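SusD superfamily protein (Bacteroides vulgatus ATCC 8482, PDB 3JQ0) probably binds nutrient glycans at the outer membrane in the manner of SusD-like proteins, although its own ligand is not established. Local coordinates at residues 98-106 / 166-175; 31-39 / 463-473. All coordinates share one frame; numbering follows the deposited sequence. Where two conformers were deposited one is given.

From the N terminus, the chain first enters contact 2 at 31-39, where helix 27-34 ends in a turn. It then runs through helix 75-91 into helix 97-122, whose first turns (98-106) meet 166-175 in contact 1 after 59 intervening residues. Contact 1 closes a short loop wholly within the much larger one, of 423 intervening residues, that contact 2 closes when 463-473 returns to 31-39; the two do not cross. Contact 1 joins the start of helix 97-122 to the end of helix 149-167 and the loop after it, whereas contact 2 ties the N-terminal helical region to the C-terminal part. Their centres lie about 35 Å apart, on opposite sides of the chain's centre.

Contact 1: 98-106 / 166-175; sequences ATQNYYLGE and AFGSDYSFKL
Tyr-102 is sandwiched between an aromatic edge and an aliphatic chain. Phe-167 sends its CE1 edge onto one face in a T-shaped pair, with planes at 69° and ring centroids 4.9 Å apart. Over the opposite face Lys-174 CB sits 3.7 Å from the Tyr-102 ring centroid, a CH-pi contact, and the extended lysine chain runs antiparallel to the tyrosine as far as CD. A chi1 of -154°, some way off fully anti to N, carries the Tyr-102 ring between the two.

Its hydroxyl ends among waters: one accepts from Tyr-102 OH and donates to the carbonyls of Asp-170 and Ser-172, while another donates to Tyr-102 OH at 2.9 Å and accepts from Leu-175 N. Putting a leucine here would probably leave both waters without their hydroxyl partner and the Phe-167 edge without a ring face to rest on.

Gly-105 lets Phe-167 come close to the helix. Its CA lies 3.6 Å from the Phe-167 ring centroid, over the face, and a side chain at this position would collide with Phe-167 CD1. Ala-166 CB packs beside it, 3.6 Å from Gly-105 N. Gly-168, with positive phi, takes the chain out of helix 149-167 within a type II' turn from Phe-167 to Asp-170.

Helix 182-199 meets Phe-167 through Ala-182 and Thr-185, helix 75-91 packs on Tyr-103 and Leu-104, and helix 9-25 supplies Asn-16 to Glu-106 OE1.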
loop_
_atom_site.group_PDB
_atom_site.type_symbol
_atom_site.label_atom_id
_atom_site.label_comp_id
_atom_site.label_asym_id
_atom_site.label_seq_id
_atom_site.Cartn_x
_atom_site.Cartn_y
_atom_site.Cartn_z
ATOM N N ALA A 98 24.456 -11.550 -16.783
ATOM C CA ALA A 98 23.965 -10.694 -15.678
ATOM C C ALA A 98 22.714 -9.919 -16.097
ATOM O O ALA A 98 21.778 -9.759 -15.306
ATOM C CB ALA A 98 25.019 -9.716 -15.165
ATOM N N THR A 99 22.679 -9.454 -17.337
ATOM C CA THR A 99 21.526 -8.679 -17.824
ATOM C C THR A 99 20.300 -9.565 -17.988
ATOM O O THR A 99 19.206 -9.212 -17.570
ATOM C CB THR A 99 21.914 -7.907 -19.084
ATOM O OG1 THR A 99 22.822 -6.873 -18.695
ATOM C CG2 THR A 99 20.695 -7.257 -19.766
ATOM N N GLN A 100 20.498 -10.713 -18.614
ATOM C CA GLN A 100 19.468 -11.717 -18.802
ATOM C C GLN A 100 18.869 -12.123 -17.433
ATOM O O GLN A 100 17.634 -12.123 -17.227
ATOM C CB GLN A 100 20.047 -12.927 -19.534
ATOM C CG GLN A 100 19.061 -14.014 -19.826
ATOM C CD GLN A 100 19.710 -15.253 -20.456
ATOM O OE1 GLN A 100 20.855 -15.620 -20.108
ATOM N NE2 GLN A 100 18.987 -15.898 -21.351
ATOM N N ASN A 101 19.729 -12.454 -16.484
ATOM C CA ASN A 101 19.279 -12.864 -15.156
ATOM C C ASN A 101 18.503 -11.764 -14.454
ATOM O O ASN A 101 17.541 -12.042 -13.748
ATOM C CB ASN A 101 20.473 -13.347 -14.329
ATOM C CG ASN A 101 20.969 -14.732 -14.754
ATOM O OD1 ASN A 101 20.267 -15.484 -15.417
ATOM N ND2 ASN A 101 22.177 -15.085 -14.302
ATOM N N TYR A 102 18.967 -10.530 -14.575
ATOM C CA TYR A 102 18.302 -9.436 -13.890
ATOM C C TYR A 102 16.869 -9.286 -14.422
ATOM O O TYR A 102 15.921 -9.122 -13.661
ATOM C CB TYR A 102 19.068 -8.103 -14.003
ATOM C CG TYR A 102 18.758 -7.175 -12.837
ATOM C CD1 TYR A 102 19.388 -7.349 -11.596
ATOM C CD2 TYR A 102 17.762 -6.205 -12.925
ATOM C CE1 TYR A 102 19.108 -6.566 -10.534
ATOM C CE2 TYR A 102 17.461 -5.395 -11.829
ATOM C CZ TYR A 102 18.131 -5.599 -10.645
ATOM O OH TYR A 102 17.823 -4.804 -9.560
ATOM N N TYR A 103 16.716 -9.325 -15.747
ATOM C CA TYR A 103 15.379 -9.226 -16.326
ATOM C C TYR A 103 14.488 -10.384 -15.868
ATOM O O TYR A 103 13.311 -10.161 -15.579
ATOM C CB TYR A 103 15.403 -9.216 -17.838
ATOM C CG TYR A 103 15.916 -7.974 -18.529
ATOM C CD1 TYR A 103 15.585 -6.707 -18.107
ATOM C CD2 TYR A 103 16.712 -8.083 -19.651
ATOM C CE1 TYR A 103 16.011 -5.614 -18.763
ATOM C CE2 TYR A 103 17.175 -6.990 -20.285
ATOM C CZ TYR A 103 16.830 -5.744 -19.865
ATOM O OH TYR A 103 17.236 -4.593 -20.534
ATOM N N LEU A 104 15.011 -11.603 -15.791
ATOM C CA LEU A 104 14.224 -12.733 -15.344
ATOM C C LEU A 104 13.857 -12.550 -13.868
ATOM O O LEU A 104 12.712 -12.844 -13.489
ATOM C CB LEU A 104 14.963 -14.045 -15.595
ATOM C CG LEU A 104 15.087 -14.455 -17.058
ATOM C CD1 LEU A 104 15.992 -15.688 -17.255
ATOM C CD2 LEU A 104 13.731 -14.689 -17.668
ATOM N N GLY A 105 14.795 -12.053 -13.053
ATOM C CA GLY A 105 14.474 -11.807 -11.647
ATOM C C GLY A 105 13.300 -10.851 -11.553
ATOM O O GLY A 105 12.332 -11.076 -10.789
ATOM N N GLU A 106 13.325 -9.807 -12.374
ATOM C CA GLU A 106 12.242 -8.845 -12.374
ATOM C C GLU A 106 10.924 -9.407 -12.882
ATOM O O GLU A 106 9.855 -9.131 -12.279
ATOM C CB GLU A 106 12.626 -7.603 -13.161
ATOM C CG GLU A 106 13.820 -6.852 -12.623
ATOM C CD GLU A 106 14.047 -5.558 -13.346
ATOM O OE1 GLU A 106 14.133 -5.588 -14.569
ATOM O OE2 GLU A 106 14.196 -4.466 -12.699
ATOM N N ALA A 166 17.318 -16.213 -10.050
ATOM C CA ALA A 166 17.851 -15.397 -11.162
ATOM C C ALA A 166 18.678 -14.208 -10.617
ATOM O O ALA A 166 19.755 -13.928 -11.131
ATOM C CB ALA A 166 16.723 -14.893 -12.054
ATOM N N PHE A 167 18.172 -13.494 -9.608
ATOM C CA PHE A 167 18.935 -12.364 -9.070
ATOM C C PHE A 167 20.194 -12.858 -8.357
ATOM O O PHE A 167 21.216 -12.138 -8.372
ATOM C CB PHE A 167 18.079 -11.592 -8.077
ATOM C CG PHE A 167 17.016 -10.692 -8.673
ATOM C CD1 PHE A 167 17.336 -9.716 -9.596
ATOM C CD2 PHE A 167 15.709 -10.781 -8.240
ATOM C CE1 PHE A 167 16.373 -8.837 -10.064
ATOM C CE2 PHE A 167 14.750 -9.898 -8.711
ATOM C CZ PHE A 167 15.092 -8.920 -9.610
ATOM N N GLY A 168 20.102 -13.988 -7.677
ATOM C CA GLY A 168 21.216 -14.424 -6.859
ATOM C C GLY A 168 21.546 -13.433 -5.748
ATOM O O GLY A 168 20.677 -12.783 -5.164
ATOM N N SER A 169 22.854 -13.314 -5.614
ATOM C CA SER A 169 23.456 -12.441 -4.677
ATOM C C SER A 169 23.507 -10.987 -5.145
ATOM O O SER A 169 24.057 -10.149 -4.445
ATOM C CB SER A 169 24.864 -12.926 -4.346
ATOM O OG SER A 169 25.654 -13.125 -5.500
ATOM N N ASP A 170 22.943 -10.670 -6.316
ATOM C CA ASP A 170 22.899 -9.281 -6.782
ATOM C C ASP A 170 21.647 -8.593 -6.240
ATOM O O ASP A 170 20.562 -8.694 -6.825
ATOM C CB ASP A 170 22.904 -9.224 -8.297
ATOM C CG ASP A 170 22.893 -7.807 -8.850
ATOM O OD1 ASP A 170 23.024 -6.854 -8.058
ATOM O OD2 ASP A 170 22.786 -7.647 -10.098
ATOM N N TYR A 171 21.842 -7.906 -5.114
ATOM C CA TYR A 171 20.829 -7.076 -4.461
ATOM C C TYR A 171 20.984 -5.580 -4.738
ATOM O O TYR A 171 20.242 -4.777 -4.226
ATOM C CB TYR A 171 20.911 -7.287 -2.965
ATOM C CG TYR A 171 20.167 -8.487 -2.466
ATOM C CD1 TYR A 171 20.613 -9.792 -2.707
ATOM C CD2 TYR A 171 18.997 -8.331 -1.779
ATOM C CE1 TYR A 171 19.904 -10.901 -2.209
ATOM C CE2 TYR A 171 18.302 -9.433 -1.316
ATOM C CZ TYR A 171 18.762 -10.701 -1.487
ATOM O OH TYR A 171 18.040 -11.736 -0.944
ATOM N N SER A 172 21.964 -5.234 -5.547
ATOM C CA SER A 172 22.075 -3.898 -6.068
ATOM C C SER A 172 20.749 -3.525 -6.732
ATOM O O SER A 172 20.030 -4.358 -7.282
ATOM C CB SER A 172 23.176 -3.860 -7.135
ATOM O OG SER A 172 22.672 -4.282 -8.439
ATOM N N PHE A 173 20.440 -2.242 -6.755
ATOM C CA PHE A 173 19.286 -1.734 -7.505
ATOM C C PHE A 173 19.857 -1.389 -8.879
ATOM O O PHE A 173 20.045 -0.219 -9.215
ATOM C CB PHE A 173 18.677 -0.512 -6.798
ATOM C CG PHE A 173 18.092 -0.828 -5.446
ATOM C CD1 PHE A 173 16.877 -1.485 -5.345
ATOM C CD2 PHE A 173 18.743 -0.468 -4.271
ATOM C CE1 PHE A 173 16.338 -1.772 -4.122
ATOM C CE2 PHE A 173 18.216 -0.774 -3.063
ATOM C CZ PHE A 173 16.989 -1.413 -2.986
ATOM N N LYS A 174 20.102 -2.428 -9.677
ATOM C CA LYS A 174 20.784 -2.278 -10.953
ATOM C C LYS A 174 20.057 -1.336 -11.885
ATOM O O LYS A 174 20.693 -0.608 -12.625
ATOM C CB LYS A 174 20.957 -3.637 -11.640
ATOM C CG LYS A 174 21.666 -3.602 -12.998
ATOM C CD LYS A 174 21.649 -5.039 -13.565
ATOM C CE LYS A 174 22.284 -5.215 -14.932
ATOM N NZ LYS A 174 21.233 -5.481 -15.973
ATOM N N LEU A 175 18.721 -1.350 -11.847
ATOM C CA LEU A 175 17.912 -0.488 -12.686
ATOM C C LEU A 175 17.161 0.572 -11.858
ATOM O O LEU A 175 16.207 1.191 -12.345
ATOM C CB LEU A 175 16.956 -1.307 -13.499
ATOM C CG LEU A 175 17.623 -2.256 -14.494
ATOM C CD1 LEU A 175 16.611 -3.087 -15.213
ATOM C CD2 LEU A 175 18.472 -1.505 -15.545
HETATM O O HOH W 1 22.115 -9.950 -12.425
HETATM O O HOH W 2 18.667 -6.660 -7.226
HETATM O O HOH W 3 16.576 -2.272 -9.970
#

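Contact 2: 31-39 / 463-473; sequences FLLGEPRAD and YSSAEQSRLLW
Hydrogen bonds from the guanidinium of Arg-37 to main-chain carbonyls of 470-472 dominate the polar part. NH2 of Arg-37 donates to Arg-470 O at 2.9 Å, with the acceptor in the guanidinium plane and the donor nearly in line with the carbonyl (C=O...N angle 162°). NH1 of Arg-37 reaches Leu-472 O at 3.1 Å from above the carbonyl plane, and has a weak second bond to Leu-471 O. The bend at chi3 (65°) turns the group into this cluster, and NE is hydrogen-bonded to Asn-60 OD1.

Contacts with the indole faces come next. Arg-37 CZ stands 4.6 Å from the centroid of the five-membered ring of Trp-473, a cation-pi contact in which the guanidinium is upright on the indole, planes 85° apart. Arg-37 CD covers the same face, 3.4 Å from Trp-473 CZ2, and Leu-33 CD2 takes the opposite face, 3.8 Å from Trp-473 CE2.

A water accepts from Trp-473 NE1 at 2.9 Å and donates to Leu-33 O.

Asp-39 lies beside Tyr-463, its OD2 being 3.5 Å from Tyr-463 CD1, while that carboxylate is salt-bridged to Arg-448.

The contact joins the loop after helix 457-463 to the last turn of helix 27-34 and the type I turn beyond. The charge of this buried arginine, bonded to two carbonyls and weakly to a third, is probably offset in part by carbonyl dipoles, the Asn-60 side-chain oxygen and the indole face.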
loop_
_atom_site.group_PDB
_atom_site.type_symbol
_atom_site.label_atom_id
_atom_site.label_comp_id
_atom_site.label_asym_id
_atom_site.label_seq_id
_atom_site.Cartn_x
_atom_site.Cartn_y
_atom_site.Cartn_z
ATOM N N PHE A 31 -3.818 0.374 -4.271
ATOM C CA PHE A 31 -4.380 1.092 -3.145
ATOM C C PHE A 31 -5.768 0.588 -2.787
ATOM O O PHE A 31 -6.058 0.283 -1.633
ATOM C CB PHE A 31 -4.371 2.594 -3.398
ATOM C CG PHE A 31 -5.229 3.387 -2.457
ATOM C CD1 PHE A 31 -4.850 3.598 -1.128
ATOM C CD2 PHE A 31 -6.456 3.867 -2.902
ATOM C CE1 PHE A 31 -5.706 4.340 -0.300
ATOM C CE2 PHE A 31 -7.290 4.591 -2.069
ATOM C CZ PHE A 31 -6.910 4.815 -0.768
ATOM N N LEU A 32 -6.649 0.530 -3.792
ATOM C CA LEU A 32 -8.021 0.141 -3.532
ATOM C C LEU A 32 -8.138 -1.263 -2.959
ATOM O O LEU A 32 -8.986 -1.520 -2.089
ATOM C CB LEU A 32 -8.875 0.221 -4.809
ATOM C CG LEU A 32 -9.138 1.623 -5.409
ATOM C CD1 LEU A 32 -9.978 1.440 -6.691
ATOM C CD2 LEU A 32 -9.761 2.572 -4.408
ATOM N N LEU A 33 -7.325 -2.186 -3.475
ATOM C CA LEU A 33 -7.371 -3.548 -3.002
ATOM C C LEU A 33 -6.836 -3.661 -1.586
ATOM O O LEU A 33 -7.318 -4.516 -0.816
ATOM C CB LEU A 33 -6.527 -4.456 -3.931
ATOM C CG LEU A 33 -7.131 -4.680 -5.320
ATOM C CD1 LEU A 33 -6.134 -5.444 -6.173
ATOM C CD2 LEU A 33 -8.446 -5.429 -5.232
ATOM N N GLY A 34 -5.869 -2.819 -1.212
ATOM C CA GLY A 34 -5.173 -3.022 0.038
ATOM C C GLY A 34 -5.608 -2.184 1.216
ATOM O O GLY A 34 -5.179 -2.487 2.339
ATOM N N GLU A 35 -6.487 -1.178 1.015
ATOM C CA GLU A 35 -6.791 -0.223 2.080
ATOM C C GLU A 35 -8.261 0.102 2.356
ATOM O O GLU A 35 -8.693 -0.091 3.497
ATOM C CB GLU A 35 -5.895 1.003 1.967
ATOM C CG GLU A 35 -6.198 2.113 2.928
ATOM C CD GLU A 35 -5.153 3.222 2.931
ATOM O OE1 GLU A 35 -3.977 2.935 2.627
ATOM O OE2 GLU A 35 -5.499 4.388 3.263
ATOM N N PRO A 36 -9.042 0.633 1.396
ATOM C CA PRO A 36 -10.320 1.243 1.770
ATOM C C PRO A 36 -11.452 0.353 2.234
ATOM O O PRO A 36 -12.449 0.912 2.708
ATOM C CB PRO A 36 -10.726 2.061 0.536
ATOM C CG PRO A 36 -9.479 2.265 -0.222
ATOM C CD PRO A 36 -8.667 1.040 0.028
ATOM N N ARG A 37 -11.342 -0.970 2.128
ATOM C CA ARG A 37 -12.357 -1.824 2.762
ATOM C C ARG A 37 -12.256 -1.918 4.283
ATOM O O ARG A 37 -13.147 -2.472 4.907
ATOM C CB ARG A 37 -12.338 -3.221 2.126
ATOM C CG ARG A 37 -12.828 -3.261 0.705
ATOM C CD ARG A 37 -12.881 -4.642 0.102
ATOM N NE ARG A 37 -13.872 -5.422 0.830
ATOM C CZ ARG A 37 -14.098 -6.717 0.635
ATOM N NH1 ARG A 37 -13.446 -7.384 -0.287
ATOM N NH2 ARG A 37 -15.040 -7.326 1.360
ATOM N N ALA A 38 -11.184 -1.382 4.876
ATOM C CA ALA A 38 -11.003 -1.417 6.329
ATOM C C ALA A 38 -11.670 -0.199 6.960
ATOM O O ALA A 38 -12.771 0.169 6.536
ATOM C CB ALA A 38 -9.505 -1.611 6.673
ATOM N N ASP A 39 -11.049 0.395 7.983
ATOM C CA ASP A 39 -11.734 1.273 8.918
ATOM C C ASP A 39 -11.327 2.748 8.811
ATOM O O ASP A 39 -11.854 3.592 9.557
ATOM C CB ASP A 39 -11.544 0.777 10.359
ATOM C CG ASP A 39 -10.111 0.442 10.755
ATOM O OD1 ASP A 39 -9.193 0.438 9.889
ATOM O OD2 ASP A 39 -9.927 0.148 11.972
ATOM N N TYR A 463 -12.019 -4.429 12.691
ATOM C CA TYR A 463 -11.494 -3.260 11.999
ATOM C C TYR A 463 -12.098 -3.060 10.600
ATOM O O TYR A 463 -11.535 -2.357 9.783
ATOM C CB TYR A 463 -9.987 -3.335 11.972
ATOM C CG TYR A 463 -9.332 -3.339 13.373
ATOM C CD1 TYR A 463 -9.701 -2.392 14.324
ATOM C CD2 TYR A 463 -8.319 -4.244 13.665
ATOM C CE1 TYR A 463 -9.094 -2.366 15.568
ATOM C CE2 TYR A 463 -7.724 -4.230 14.890
ATOM C CZ TYR A 463 -8.088 -3.281 15.840
ATOM O OH TYR A 463 -7.469 -3.248 17.092
ATOM N N SER A 464 -13.275 -3.607 10.379
ATOM C CA SER A 464 -14.021 -3.376 9.168
ATOM C C SER A 464 -15.449 -3.803 9.349
ATOM O O SER A 464 -15.771 -4.548 10.274
ATOM C CB SER A 464 -13.443 -4.163 7.973
ATOM O OG SER A 464 -13.895 -5.511 7.934
ATOM N N SER A 465 -16.275 -3.448 8.368
ATOM C CA SER A 465 -17.675 -3.892 8.272
ATOM C C SER A 465 -17.852 -5.083 7.324
ATOM O O SER A 465 -18.982 -5.417 6.992
ATOM C CB SER A 465 -18.536 -2.751 7.828
ATOM O OG SER A 465 -18.073 -2.269 6.572
ATOM N N ALA A 466 -16.763 -5.751 6.956
ATOM C CA ALA A 466 -16.874 -6.896 6.054
ATOM C C ALA A 466 -17.654 -8.035 6.678
ATOM O O ALA A 466 -17.664 -8.212 7.885
ATOM C CB ALA A 466 -15.482 -7.351 5.634
ATOM N N GLU A 467 -18.249 -8.834 5.824
ATOM C CA GLU A 467 -18.897 -10.060 6.212
ATOM C C GLU A 467 -17.996 -11.230 5.925
ATOM O O GLU A 467 -17.274 -11.253 4.929
ATOM C CB GLU A 467 -20.192 -10.238 5.433
ATOM C CG GLU A 467 -21.229 -9.171 5.749
ATOM C CD GLU A 467 -22.481 -9.313 4.898
ATOM O OE1 GLU A 467 -22.414 -9.106 3.676
ATOM O OE2 GLU A 467 -23.527 -9.692 5.464
ATOM N N GLN A 468 -18.010 -12.230 6.801
ATOM C CA GLN A 468 -17.058 -13.302 6.733
ATOM C C GLN A 468 -17.176 -14.145 5.455
ATOM O O GLN A 468 -16.190 -14.688 4.951
ATOM C CB GLN A 468 -17.163 -14.183 7.995
ATOM C CG GLN A 468 -15.992 -15.138 8.071
ATOM C CD GLN A 468 -15.904 -15.898 9.344
ATOM O OE1 GLN A 468 -16.820 -15.815 10.198
ATOM N NE2 GLN A 468 -14.829 -16.693 9.490
ATOM N N SER A 469 -18.379 -14.215 4.898
ATOM C CA SER A 469 -18.601 -14.910 3.628
ATOM C C SER A 469 -18.224 -14.094 2.380
ATOM O O SER A 469 -18.266 -14.638 1.282
ATOM C CB SER A 469 -20.072 -15.328 3.496
ATOM O OG SER A 469 -20.910 -14.184 3.446
ATOM N N ARG A 470 -17.854 -12.839 2.573
ATOM C CA ARG A 470 -17.543 -11.922 1.504
ATOM C C ARG A 470 -16.230 -11.172 1.797
ATOM O O ARG A 470 -16.129 -9.956 1.619
ATOM C CB ARG A 470 -18.697 -10.931 1.269
ATOM C CG ARG A 470 -19.893 -11.592 0.622
ATOM C CD ARG A 470 -21.006 -10.578 0.383
ATOM N NE ARG A 470 -22.038 -11.245 -0.387
ATOM C CZ ARG A 470 -23.091 -10.641 -0.913
ATOM N NH1 ARG A 470 -23.223 -9.331 -0.828
ATOM N NH2 ARG A 470 -23.992 -11.381 -1.538
ATOM N N LEU A 471 -15.176 -11.910 2.157
ATOM C CA LEU A 471 -13.867 -11.302 2.336
ATOM C C LEU A 471 -13.139 -11.100 1.006
ATOM O O LEU A 471 -12.290 -10.207 0.915
ATOM C CB LEU A 471 -12.990 -12.149 3.248
ATOM C CG LEU A 471 -13.571 -12.329 4.656
ATOM C CD1 LEU A 471 -12.546 -13.066 5.536
ATOM C CD2 LEU A 471 -13.894 -10.975 5.293
ATOM N N LEU A 472 -13.469 -11.913 0.009
ATOM C CA LEU A 472 -12.948 -11.722 -1.367
ATOM C C LEU A 472 -13.786 -10.620 -2.054
ATOM O O LEU A 472 -14.620 -9.988 -1.418
ATOM C CB LEU A 472 -12.960 -13.078 -2.084
ATOM C CG LEU A 472 -12.132 -14.179 -1.428
ATOM C CD1 LEU A 472 -12.382 -15.502 -2.203
ATOM C CD2 LEU A 472 -10.660 -13.807 -1.433
ATOM N N TRP A 473 -13.521 -10.424 -3.346
ATOM C CA TRP A 473 -14.210 -9.463 -4.169
ATOM C C TRP A 473 -15.056 -10.199 -5.194
ATOM O O TRP A 473 -14.685 -11.281 -5.643
ATOM C CB TRP A 473 -13.201 -8.584 -4.903
ATOM C CG TRP A 473 -12.415 -7.625 -4.004
ATOM C CD1 TRP A 473 -11.542 -7.977 -3.023
ATOM C CD2 TRP A 473 -12.375 -6.192 -4.074
ATOM N NE1 TRP A 473 -11.027 -6.860 -2.423
ATOM C CE2 TRP A 473 -11.514 -5.752 -3.067
ATOM C CE3 TRP A 473 -13.016 -5.242 -4.867
ATOM C CZ2 TRP A 473 -11.202 -4.404 -2.869
ATOM C CZ3 TRP A 473 -12.728 -3.903 -4.664
ATOM C CH2 TRP A 473 -11.836 -3.502 -3.662
HETATM O O HOH W 4 -8.354 -7.010 -1.414
HETATM O O HOH W 5 -15.151 -1.196 6.913
#